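Local coordinates for RagB/SusD domain protein (Flavobacterium johnsoniae, PDB 5J5U) that probably binds chitin or chito-oligosaccharides at the cell surface as a SusD-like lipoprotein of a chitin utilization locus, at residues A[63-66]-A[67-70]; A[266-270]-A[271-275]; A[453-456]-A[457-461]. All blocks are in the same frame, centred on the assembly; numbering follows the deposited sequence.

Contact 1: A[63-66]-A[67-70]; sequences KKVD and EYAT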
ATOM      1  N   LYS A  63      -5.614  19.485  -1.723  1.00 13.62           N
ATOM      2  CA  LYS A  63      -5.366  20.644  -0.889  1.00 12.66           C
ATOM      3  C   LYS A  63      -4.345  20.275   0.201  1.00 11.30           C
ATOM      4  O   LYS A  63      -4.402  19.184   0.766  1.00  8.77           O
ATOM      5  CB  LYS A  63      -6.666  21.158  -0.260  1.00 10.53           C
ATOM      6  CG  LYS A  63      -7.658  21.696  -1.248  1.00 13.10           C
ATOM      7  CD  LYS A  63      -8.789  22.427  -0.547  1.00 15.03           C
ATOM      8  CE  LYS A  63      -9.849  22.863  -1.546  1.00 14.33           C
ATOM      9  NZ  LYS A  63     -10.929  23.580  -0.848  1.00 18.41           N
ATOM     10  N   LYS A  64      -3.403  21.174   0.468  1.00 12.72           N
ATOM     11  CA  LYS A  64      -2.322  20.906   1.412  1.00 16.03           C
ATOM     12  C   LYS A  64      -2.705  21.176   2.844  1.00 14.87           C
ATOM     13  O   LYS A  64      -3.279  22.216   3.153  1.00 15.17           O
ATOM     14  CB  LYS A  64      -1.087  21.756   1.091  1.00 16.07           C
ATOM     15  CG  LYS A  64      -0.579  21.604  -0.293  1.00 18.91           C
ATOM     16  CD  LYS A  64       0.918  21.828  -0.321  1.00 22.84           C
ATOM     17  CE  LYS A  64       1.277  23.291  -0.233  1.00 29.00           C
ATOM     18  NZ  LYS A  64       2.691  23.528  -0.678  1.00 40.86           N
ATOM     19  N   VAL A  65      -2.366  20.226   3.706  1.00 14.83           N
ATOM     20  CA  VAL A  65      -2.381  20.405   5.164  1.00 14.60           C
ATOM     21  C   VAL A  65      -1.065  19.791   5.626  1.00 16.43           C
ATOM     22  O   VAL A  65      -0.835  18.577   5.418  1.00 17.29           O
ATOM     23  CB  VAL A  65      -3.577  19.699   5.865  1.00 18.27           C
ATOM     24  CG1 VAL A  65      -3.604  20.037   7.355  1.00 14.30           C
ATOM     25  CG2 VAL A  65      -4.906  20.091   5.222  1.00 14.18           C
ATOM     26  N   ASP A  66      -0.196  20.622   6.194  1.00 13.53           N
ATOM     27  CA  ASP A  66       1.155  20.204   6.598  1.00 17.02           C
ATOM     28  C   ASP A  66       1.133  18.954   7.453  1.00 13.67           C
ATOM     29  O   ASP A  66       1.907  18.040   7.247  1.00 14.87           O
ATOM     30  CB  ASP A  66       1.881  21.322   7.370  1.00 11.25           C
ATOM     31  CG  ASP A  66       2.182  22.525   6.513  1.00 11.35           C
ATOM     32  OD1 ASP A  66       2.175  22.386   5.270  1.00 15.84           O
ATOM     33  OD2 ASP A  66       2.429  23.619   7.081  1.00 14.85           O
ATOM     34  N   GLU A  67       0.258  18.947   8.439  1.00 13.78           N
ATOM     35  CA  GLU A  67       0.137  17.831   9.348  1.00 14.81           C
ATOM     36  C   GLU A  67      -0.199  16.546   8.591  1.00 13.30           C
ATOM     37  O   GLU A  67       0.313  15.459   8.922  1.00 14.39           O
ATOM     38  CB  GLU A  67      -0.937  18.120  10.395  1.00 22.50           C
ATOM     39  CG  GLU A  67      -1.150  17.002  11.359  1.00 28.64           C
ATOM     40  CD  GLU A  67      -2.425  17.136  12.159  1.00 34.82           C
ATOM     41  OE1 GLU A  67      -3.488  16.937  11.554  1.00 21.59           O
ATOM     42  OE2 GLU A  67      -2.364  17.402  13.389  1.00 43.07           O
ATOM     43  N   TYR A  68      -1.049  16.670   7.571  1.00 13.39           N
ATOM     44  CA  TYR A  68      -1.510  15.491   6.839  1.00 10.01           C
ATOM     45  C   TYR A  68      -0.383  14.957   5.997  1.00  8.73           C
ATOM     46  O   TYR A  68      -0.151  13.761   5.962  1.00 10.97           O
ATOM     47  CB  TYR A  68      -2.736  15.792   5.981  1.00  8.82           C
ATOM     48  CG  TYR A  68      -4.007  16.129   6.754  1.00 11.01           C
ATOM     49  CD1 TYR A  68      -4.041  16.064   8.145  1.00 14.21           C
ATOM     50  CD2 TYR A  68      -5.200  16.470   6.079  1.00 14.06           C
ATOM     51  CE1 TYR A  68      -5.210  16.362   8.860  1.00 17.80           C
ATOM     52  CE2 TYR A  68      -6.388  16.765   6.788  1.00 15.52           C
ATOM     53  CZ  TYR A  68      -6.379  16.707   8.176  1.00 17.99           C
ATOM     54  OH  TYR A  68      -7.510  17.002   8.905  1.00 29.77           O
ATOM     55  N   ALA A  69       0.344  15.854   5.347  1.00 10.67           N
ATOM     56  CA  ALA A  69       1.451  15.459   4.497  1.00 11.59           C
ATOM     57  C   ALA A  69       2.665  14.949   5.287  1.00 15.42           C
ATOM     58  O   ALA A  69       3.411  14.125   4.754  1.00 11.25           O
ATOM     59  CB  ALA A  69       1.867  16.623   3.598  1.00 11.86           C
ATOM     60  N   THR A  70       2.867  15.412   6.538  1.00  9.08           N
ATOM     61  CA  THR A  70       4.056  14.994   7.272  1.00  9.70           C
ATOM     62  C   THR A  70       3.818  13.950   8.367  1.00 14.69           C
ATOM     63  O   THR A  70       4.777  13.529   9.038  1.00 12.00           O
ATOM     64  CB  THR A  70       4.753  16.194   7.932  1.00 12.76           C
ATOM     65  OG1 THR A  70       3.902  16.769   8.930  1.00  9.68           O
ATOM     66  CG2 THR A  70       5.132  17.244   6.887  1.00 10.68           C
TER

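Contact 2: A[266-270]-A[271-275]; sequences DYLRD and NGDPR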
ATOM      1  N   ASP A 266     -17.610   1.318 -10.559  1.00 19.44           N
ATOM      2  CA  ASP A 266     -17.878   1.058 -11.965  1.00 20.55           C
ATOM      3  C   ASP A 266     -16.983  -0.056 -12.505  1.00 27.01           C
ATOM      4  O   ASP A 266     -17.445  -0.882 -13.276  1.00 25.93           O
ATOM      5  CB  ASP A 266     -17.674   2.303 -12.839  1.00 22.48           C
ATOM      6  CG  ASP A 266     -18.730   3.364 -12.624  1.00 16.44           C
ATOM      7  OD1 ASP A 266     -19.711   3.138 -11.887  1.00 22.35           O
ATOM      8  OD2 ASP A 266     -18.592   4.429 -13.248  1.00 20.45           O
ATOM      9  N   TYR A 267     -15.705  -0.090 -12.125  1.00 24.60           N
ATOM     10  CA  TYR A 267     -14.869  -1.154 -12.673  1.00 22.15           C
ATOM     11  C   TYR A 267     -15.329  -2.528 -12.188  1.00 24.95           C
ATOM     12  O   TYR A 267     -15.394  -3.473 -12.976  1.00 26.58           O
ATOM     13  CB  TYR A 267     -13.396  -0.969 -12.324  1.00 19.01           C
ATOM     14  CG  TYR A 267     -12.511  -1.982 -13.020  1.00 22.54           C
ATOM     15  CD1 TYR A 267     -12.078  -1.764 -14.312  1.00 20.67           C
ATOM     16  CD2 TYR A 267     -12.130  -3.162 -12.392  1.00 24.49           C
ATOM     17  CE1 TYR A 267     -11.286  -2.681 -14.964  1.00 30.59           C
ATOM     18  CE2 TYR A 267     -11.333  -4.093 -13.040  1.00 25.73           C
ATOM     19  CZ  TYR A 267     -10.915  -3.845 -14.333  1.00 31.39           C
ATOM     20  OH  TYR A 267     -10.119  -4.750 -15.012  1.00 37.09           O
ATOM     21  N   LEU A 268     -15.627  -2.644 -10.897  1.00 24.72           N
ATOM     22  CA  LEU A 268     -16.018  -3.922 -10.318  1.00 22.72           C
ATOM     23  C   LEU A 268     -17.385  -4.386 -10.846  1.00 27.87           C
ATOM     24  O   LEU A 268     -17.599  -5.570 -11.123  1.00 26.63           O
ATOM     25  CB  LEU A 268     -16.043  -3.823  -8.792  1.00 24.75           C
ATOM     26  CG  LEU A 268     -14.713  -3.549  -8.085  1.00 23.24           C
ATOM     27  CD1 LEU A 268     -14.955  -3.306  -6.609  1.00 13.46           C
ATOM     28  CD2 LEU A 268     -13.713  -4.705  -8.272  1.00 18.43           C
ATOM     29  N   ARG A 269     -18.299  -3.437 -11.004  1.00 28.12           N
ATOM     30  CA  ARG A 269     -19.641  -3.726 -11.479  1.00 22.92           C
ATOM     31  C   ARG A 269     -19.677  -4.044 -12.986  1.00 25.57           C
ATOM     32  O   ARG A 269     -20.262  -5.051 -13.391  1.00 30.15           O
ATOM     33  CB  ARG A 269     -20.575  -2.551 -11.167  1.00 24.30           C
ATOM     34  CG  ARG A 269     -22.051  -2.839 -11.420  1.00 19.74           C
ATOM     35  CD  ARG A 269     -22.835  -1.553 -11.530  1.00 23.48           C
ATOM     36  NE  ARG A 269     -22.243  -0.729 -12.568  1.00 25.04           N
ATOM     37  CZ  ARG A 269     -21.849   0.523 -12.391  1.00 26.47           C
ATOM     38  NH1 ARG A 269     -22.000   1.107 -11.203  1.00 25.24           N
ATOM     39  NH2 ARG A 269     -21.300   1.186 -13.401  1.00 25.07           N
ATOM     40  N   ASP A 270     -19.067  -3.196 -13.814  1.00 22.46           N
ATOM     41  CA  ASP A 270     -19.163  -3.356 -15.264  1.00 26.89           C
ATOM     42  C   ASP A 270     -18.412  -4.589 -15.787  1.00 31.40           C
ATOM     43  O   ASP A 270     -18.689  -5.057 -16.887  1.00 34.42           O
ATOM     44  CB  ASP A 270     -18.636  -2.114 -16.009  1.00 23.12           C
ATOM     45  CG  ASP A 270     -19.440  -0.841 -15.716  1.00 26.82           C
ATOM     46  OD1 ASP A 270     -20.567  -0.932 -15.174  1.00 23.83           O
ATOM     47  OD2 ASP A 270     -18.938   0.260 -16.057  1.00 29.16           O
ATOM     48  N   ASN A 271     -17.472  -5.120 -15.012  1.00 22.30           N
ATOM     49  CA  ASN A 271     -16.709  -6.295 -15.451  1.00 27.20           C
ATOM     50  C   ASN A 271     -17.104  -7.562 -14.698  1.00 25.85           C
ATOM     51  O   ASN A 271     -16.474  -8.604 -14.857  1.00 29.98           O
ATOM     52  CB  ASN A 271     -15.188  -6.074 -15.293  1.00 31.17           C
ATOM     53  CG  ASN A 271     -14.648  -4.980 -16.209  1.00 29.60           C
ATOM     54  OD1 ASN A 271     -14.609  -5.133 -17.430  1.00 45.96           O
ATOM     55  ND2 ASN A 271     -14.207  -3.875 -15.612  1.00 43.40           N
ATOM     56  N   GLY A 272     -18.130  -7.460 -13.860  1.00 25.34           N
ATOM     57  CA  GLY A 272     -18.599  -8.589 -13.078  1.00 26.59           C
ATOM     58  C   GLY A 272     -17.591  -9.196 -12.122  1.00 29.92           C
ATOM     59  O   GLY A 272     -17.520 -10.411 -11.996  1.00 29.59           O
ATOM     60  N   ASP A 273     -16.803  -8.351 -11.463  1.00 28.85           N
ATOM     61  CA  ASP A 273     -15.879  -8.794 -10.424  1.00 26.94           C
ATOM     62  C   ASP A 273     -16.686  -9.241  -9.198  1.00 23.68           C
ATOM     63  O   ASP A 273     -17.589  -8.535  -8.763  1.00 29.92           O
ATOM     64  CB  ASP A 273     -14.897  -7.667 -10.072  1.00 24.21           C
ATOM     65  CG  ASP A 273     -13.649  -8.163  -9.362  1.00 22.26           C
ATOM     66  OD1 ASP A 273     -13.780  -8.682  -8.249  1.00 26.46           O
ATOM     67  OD2 ASP A 273     -12.533  -8.023  -9.909  1.00 24.81           O
ATOM     68  N   PRO A 274     -16.394 -10.434  -8.656  1.00 27.51           N
ATOM     69  CA  PRO A 274     -17.128 -10.924  -7.479  1.00 23.34           C
ATOM     70  C   PRO A 274     -16.858 -10.107  -6.206  1.00 23.74           C
ATOM     71  O   PRO A 274     -17.511 -10.311  -5.182  1.00 25.45           O
ATOM     72  CB  PRO A 274     -16.609 -12.359  -7.304  1.00 21.48           C
ATOM     73  CG  PRO A 274     -16.002 -12.715  -8.590  1.00 28.94           C
ATOM     74  CD  PRO A 274     -15.463 -11.446  -9.183  1.00 26.50           C
ATOM     75  N   ARG A 275     -15.895  -9.198  -6.256  1.00 26.84           N
ATOM     76  CA  ARG A 275     -15.537  -8.471  -5.050  1.00 24.97           C
ATOM     77  C   ARG A 275     -16.486  -7.324  -4.798  1.00 17.23           C
ATOM     78  O   ARG A 275     -16.432  -6.720  -3.740  1.00 20.38           O
ATOM     79  CB  ARG A 275     -14.103  -7.954  -5.133  1.00 25.43           C
ATOM     80  CG  ARG A 275     -13.056  -9.024  -4.905  1.00 23.17           C
ATOM     81  CD  ARG A 275     -11.671  -8.500  -5.190  1.00 20.01           C
ATOM     82  NE  ARG A 275     -11.462  -8.362  -6.623  1.00 16.93           N
ATOM     83  CZ  ARG A 275     -10.265  -8.325  -7.192  1.00 22.11           C
ATOM     84  NH1 ARG A 275      -9.174  -8.391  -6.438  1.00 19.04           N
ATOM     85  NH2 ARG A 275     -10.155  -8.208  -8.506  1.00 23.38           N
TER

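Contact 3: A[453-456]-A[457-461]; sequences DEMQ and KNEKN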
ATOM      1  N   ASP A 453      10.320  21.698  10.006  1.00 15.43           N
ATOM      2  CA  ASP A 453      11.184  21.438  11.154  1.00 16.70           C
ATOM      3  C   ASP A 453      12.551  20.952  10.711  1.00 19.34           C
ATOM      4  O   ASP A 453      13.543  21.205  11.381  1.00 20.39           O
ATOM      5  CB  ASP A 453      10.569  20.385  12.083  1.00 19.93           C
ATOM      6  CG  ASP A 453       9.215  20.787  12.590  1.00 19.17           C
ATOM      7  OD1 ASP A 453       8.220  20.625  11.839  1.00 35.69           O
ATOM      8  OD2 ASP A 453       9.150  21.299  13.725  1.00 24.70           O
ATOM      9  N   GLU A 454      12.596  20.226   9.591  1.00 17.71           N
ATOM     10  CA  GLU A 454      13.862  19.735   9.070  1.00 16.73           C
ATOM     11  C   GLU A 454      14.696  20.895   8.556  1.00 18.06           C
ATOM     12  O   GLU A 454      15.908  20.901   8.695  1.00 20.40           O
ATOM     13  CB  GLU A 454      13.636  18.704   7.969  1.00 15.21           C
ATOM     14  CG  GLU A 454      13.243  17.353   8.512  1.00 14.05           C
ATOM     15  CD  GLU A 454      14.376  16.710   9.297  1.00 17.60           C
ATOM     16  OE1 GLU A 454      15.524  16.748   8.814  1.00 16.25           O
ATOM     17  OE2 GLU A 454      14.124  16.180  10.394  1.00 14.32           O
ATOM     18  N   MET A 455      14.038  21.885   7.971  1.00 17.28           N
ATOM     19  CA  MET A 455      14.724  23.104   7.556  1.00 18.13           C
ATOM     20  C   MET A 455      15.253  23.875   8.769  1.00 17.16           C
ATOM     21  O   MET A 455      16.285  24.540   8.685  1.00 17.67           O
ATOM     22  CB  MET A 455      13.788  23.991   6.727  1.00 21.54           C
ATOM     23  CG  MET A 455      14.366  25.341   6.332  1.00 23.74           C
ATOM     24  SD  MET A 455      15.742  25.194   5.159  1.00 35.40           S
ATOM     25  CE  MET A 455      16.439  26.849   5.292  1.00 34.23           C
ATOM     26  N   GLN A 456      14.564  23.769   9.899  1.00 16.27           N
ATOM     27  CA  GLN A 456      14.966  24.547  11.071  1.00 18.45           C
ATOM     28  C   GLN A 456      16.030  23.859  11.952  1.00 20.00           C
ATOM     29  O   GLN A 456      16.809  24.540  12.606  1.00 25.56           O
ATOM     30  CB  GLN A 456      13.737  24.870  11.909  1.00 18.03           C
ATOM     31  CG  GLN A 456      12.820  25.890  11.255  1.00 16.68           C
ATOM     32  CD  GLN A 456      11.443  25.902  11.865  1.00 13.38           C
ATOM     33  OE1 GLN A 456      10.917  24.854  12.272  1.00 18.93           O
ATOM     34  NE2 GLN A 456      10.844  27.079  11.941  1.00 11.59           N
ATOM     35  N   LYS A 457      16.066  22.526  11.941  1.00 17.31           N
ATOM     36  CA  LYS A 457      16.919  21.722  12.832  1.00 21.93           C
ATOM     37  C   LYS A 457      17.995  20.926  12.102  1.00 22.46           C
ATOM     38  O   LYS A 457      18.869  20.335  12.736  1.00 21.57           O
ATOM     39  CB  LYS A 457      16.074  20.721  13.632  1.00 17.90           C
ATOM     40  CG  LYS A 457      15.286  21.295  14.777  1.00 24.97           C
ATOM     41  CD  LYS A 457      14.700  20.152  15.587  1.00 22.13           C
ATOM     42  CE  LYS A 457      13.831  19.305  14.679  1.00 26.04           C
ATOM     43  NZ  LYS A 457      13.344  18.104  15.383  1.00 30.70           N
ATOM     44  N   ASN A 458      17.850  20.793  10.790  1.00 18.10           N
ATOM     45  CA  ASN A 458      18.764  19.986   9.994  1.00 18.31           C
ATOM     46  C   ASN A 458      19.018  20.648   8.646  1.00 14.49           C
ATOM     47  O   ASN A 458      19.017  19.997   7.613  1.00 20.06           O
ATOM     48  CB  ASN A 458      18.204  18.575   9.818  1.00 12.83           C
ATOM     49  CG  ASN A 458      19.251  17.581   9.342  1.00 18.09           C
ATOM     50  OD1 ASN A 458      20.436  17.898   9.252  1.00 18.47           O
ATOM     51  ND2 ASN A 458      18.819  16.380   9.031  1.00 12.58           N
ATOM     52  N   GLU A 459      19.261  21.949   8.674  1.00 15.16           N
ATOM     53  CA  GLU A 459      19.197  22.775   7.469  1.00 21.88           C
ATOM     54  C   GLU A 459      20.068  22.324   6.295  1.00 18.15           C
ATOM     55  O   GLU A 459      19.597  22.274   5.153  1.00 19.26           O
ATOM     56  CB  GLU A 459      19.563  24.223   7.813  1.00 21.45           C
ATOM     57  CG  GLU A 459      19.429  25.151   6.615  1.00 24.09           C
ATOM     58  CD  GLU A 459      19.784  26.583   6.941  1.00 35.14           C
ATOM     59  OE1 GLU A 459      20.041  26.882   8.128  1.00 34.04           O
ATOM     60  OE2 GLU A 459      19.832  27.403   5.999  1.00 40.43           O
ATOM     61  N   LYS A 460      21.333  22.016   6.565  1.00 17.36           N
ATOM     62  CA  LYS A 460      22.287  21.699   5.502  1.00 18.40           C
ATOM     63  C   LYS A 460      21.850  20.492   4.685  1.00 17.89           C
ATOM     64  O   LYS A 460      21.724  20.573   3.468  1.00 21.98           O
ATOM     65  CB  LYS A 460      23.688  21.463   6.083  1.00 21.60           C
ATOM     66  CG  LYS A 460      24.741  21.041   5.050  1.00 27.07           C
ATOM     67  CD  LYS A 460      25.984  20.446   5.751  1.00 38.32           C
ATOM     68  CE  LYS A 460      27.140  20.135   4.798  1.00 34.99           C
ATOM     69  NZ  LYS A 460      26.952  18.885   3.991  1.00 33.27           N
ATOM     70  N   ASN A 461      21.594  19.390   5.369  1.00 15.30           N
ATOM     71  CA  ASN A 461      21.200  18.157   4.713  1.00 22.03           C
ATOM     72  C   ASN A 461      19.840  18.303   3.999  1.00 20.01           C
ATOM     73  O   ASN A 461      19.688  17.881   2.841  1.00 21.28           O
ATOM     74  CB  ASN A 461      21.174  17.020   5.739  1.00 20.55           C
ATOM     75  CG  ASN A 461      22.554  16.765   6.342  1.00 22.85           C
ATOM     76  OD1 ASN A 461      23.565  16.935   5.667  1.00 20.25           O
ATOM     77  ND2 ASN A 461      22.600  16.411   7.622  1.00 23.57           N
TER

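Contact 1: A[63-66]-A[67-70]
With CG1 of V65 anti to the backbone N (chi1 -175°) and CG of Y68 anti to its own carbonyl carbon (chi1 -67°), the two side chains run side by side in the same direction at the start of helix 66-90, where V65 is the N-cap residue. V65 lies over one face of the Y68 ring: CG1 makes a CH-pi contact 4.0 Å from the centroid and close to the ring normal, while V65 CB approaches Y68 CD2 to 3.6 Å. The V65 carbonyl opens the helical bonding, its O accepting from A69 N at 3.0 Å and, weakly, from Y68 N. Helix 31-45 supplies R36 and Y41, which touch Y68, and Y58 of helix 53-60 packs on V65; an alanine in place of Y68 would probably leave V65 CG1 without the ring face it lies on and open a gap toward R36 and Y41. Next to V65, the D66 carboxylate is hydrogen-bonded through OD1 to Y449 OH, and E67 forms a salt bridge with R36. The D66 carbonyl oxygen is held twice by T70: the backbone N at 2.9 Å, and the hydroxyl OG1, also 2.9 Å away, which sits above the carbonyl plane.

Contact 2: A[266-270]-A[271-275]
The carbonyl oxygen of Y267 is gripped by both nitrogens of N271: side-chain ND2 at 2.9 Å, in the carbonyl plane on a lone pair, and backbone N in a weak bond at 3.3 Å. Y267 turns its ring back to the same amide, since CG stands anti to the backbone N (chi1 -174°) and this torsion swings the ring toward N271. N271 ND2 lies over one ring face, closer to the CD1-CE1 bond than to the ring centre and 3.2 Å from Y267 CE1, with ring and amide planes 54° apart, while the other end of the amide, OD1, is bonded to K392 NZ.

Helix 262-270 ends here in a Schellman motif. D273 N reaches back to L268 O at 2.9 Å and G272 N to R269 O at 3.3 Å, with G272 as the C-prime residue, whose positive phi (60°) suits glycine. A methyl of L268, CD2, rests against D273 CG at 3.6 Å, so the apolar branch lies against the carboxylate carbon. That carboxylate then prepares the next turn: D273 OD1 accepts from R275 N and NE, and OD2 takes R275 NH2 at 2.8 Å through its syn lone pair, a side-on grip that fixes the guanidinium. R269 holds D270 OD1 with NE and NH2, both from one face of the carboxylate, and reaches D266 OD1 only by weak bonds within the same salt-bridge network, while NH1 also binds the carbonyl oxygen of Y299.

The turn thus connects helix 262-270 to helix 276-279, whose L276 and L279 touch L268, while helix 399-410 lies against Y267, L268 and R275 through I409, and I369 of helix 357-371 meets P274 and R275.

Contact 3: A[453-456]-A[457-461]
A helix-to-helix junction lies here: helix 452-457 gives way at N458, which leaves helical backbone angles and occupies the N-cap position of helix 459-468, although its side chain makes no capping bond. The first helix closes with K457 N bonded to D453 O and N458 N to E454 O, each at 2.9 Å. Among the side chains, E454 and N458 run side by side. The E454 chain bends at chi2 (-67°), which brings OE1 back to N458, 3.4 Å from its CB and 3.3 Å from ND2 in a weak hydrogen bond, with carboxylate and amide planes 78° apart. Both groups have stronger partners in the neighbouring loop, E454 OE1 in Y140 OH and N458 ND2 in the P138 carbonyl oxygen. N458 OD1 also receives a weak bond from N461 ND2. One residue further along, M455 and E459 point the same way; the M455 methyl CE lies 3.5 Å from E459 OE2 and also meets E459 CG. The direct E454-N458 pairing is therefore a weak link in a wider polar network that Y140 and P138 tie to their loop, whereas M455 and E459 meet in van der Waals contact without a side-chain hydrogen bond.

Overall arrangement
The three contacts are local turns at helix ends: contact 1 begins helix 66-90, contact 2 terminates helix 262-270 and leads toward helix 276-279, and contact 3 joins helices 452-457 and 459-468. They follow one another in series along the chain. Contacts 1 and 3 are near neighbours on the same side of the molecule, their centres 18 Å apart and their nearest atoms about 6 Å apart without touching. Contact 1 instead leans on the segment leading into contact 3, where Y449 meets D66 and P451 meets T70 just before helix 452-457. Contact 2 lies 33 Å from contact 1 and 48 Å from contact 3, centre to centre, and is across the chain's centre from contact 3.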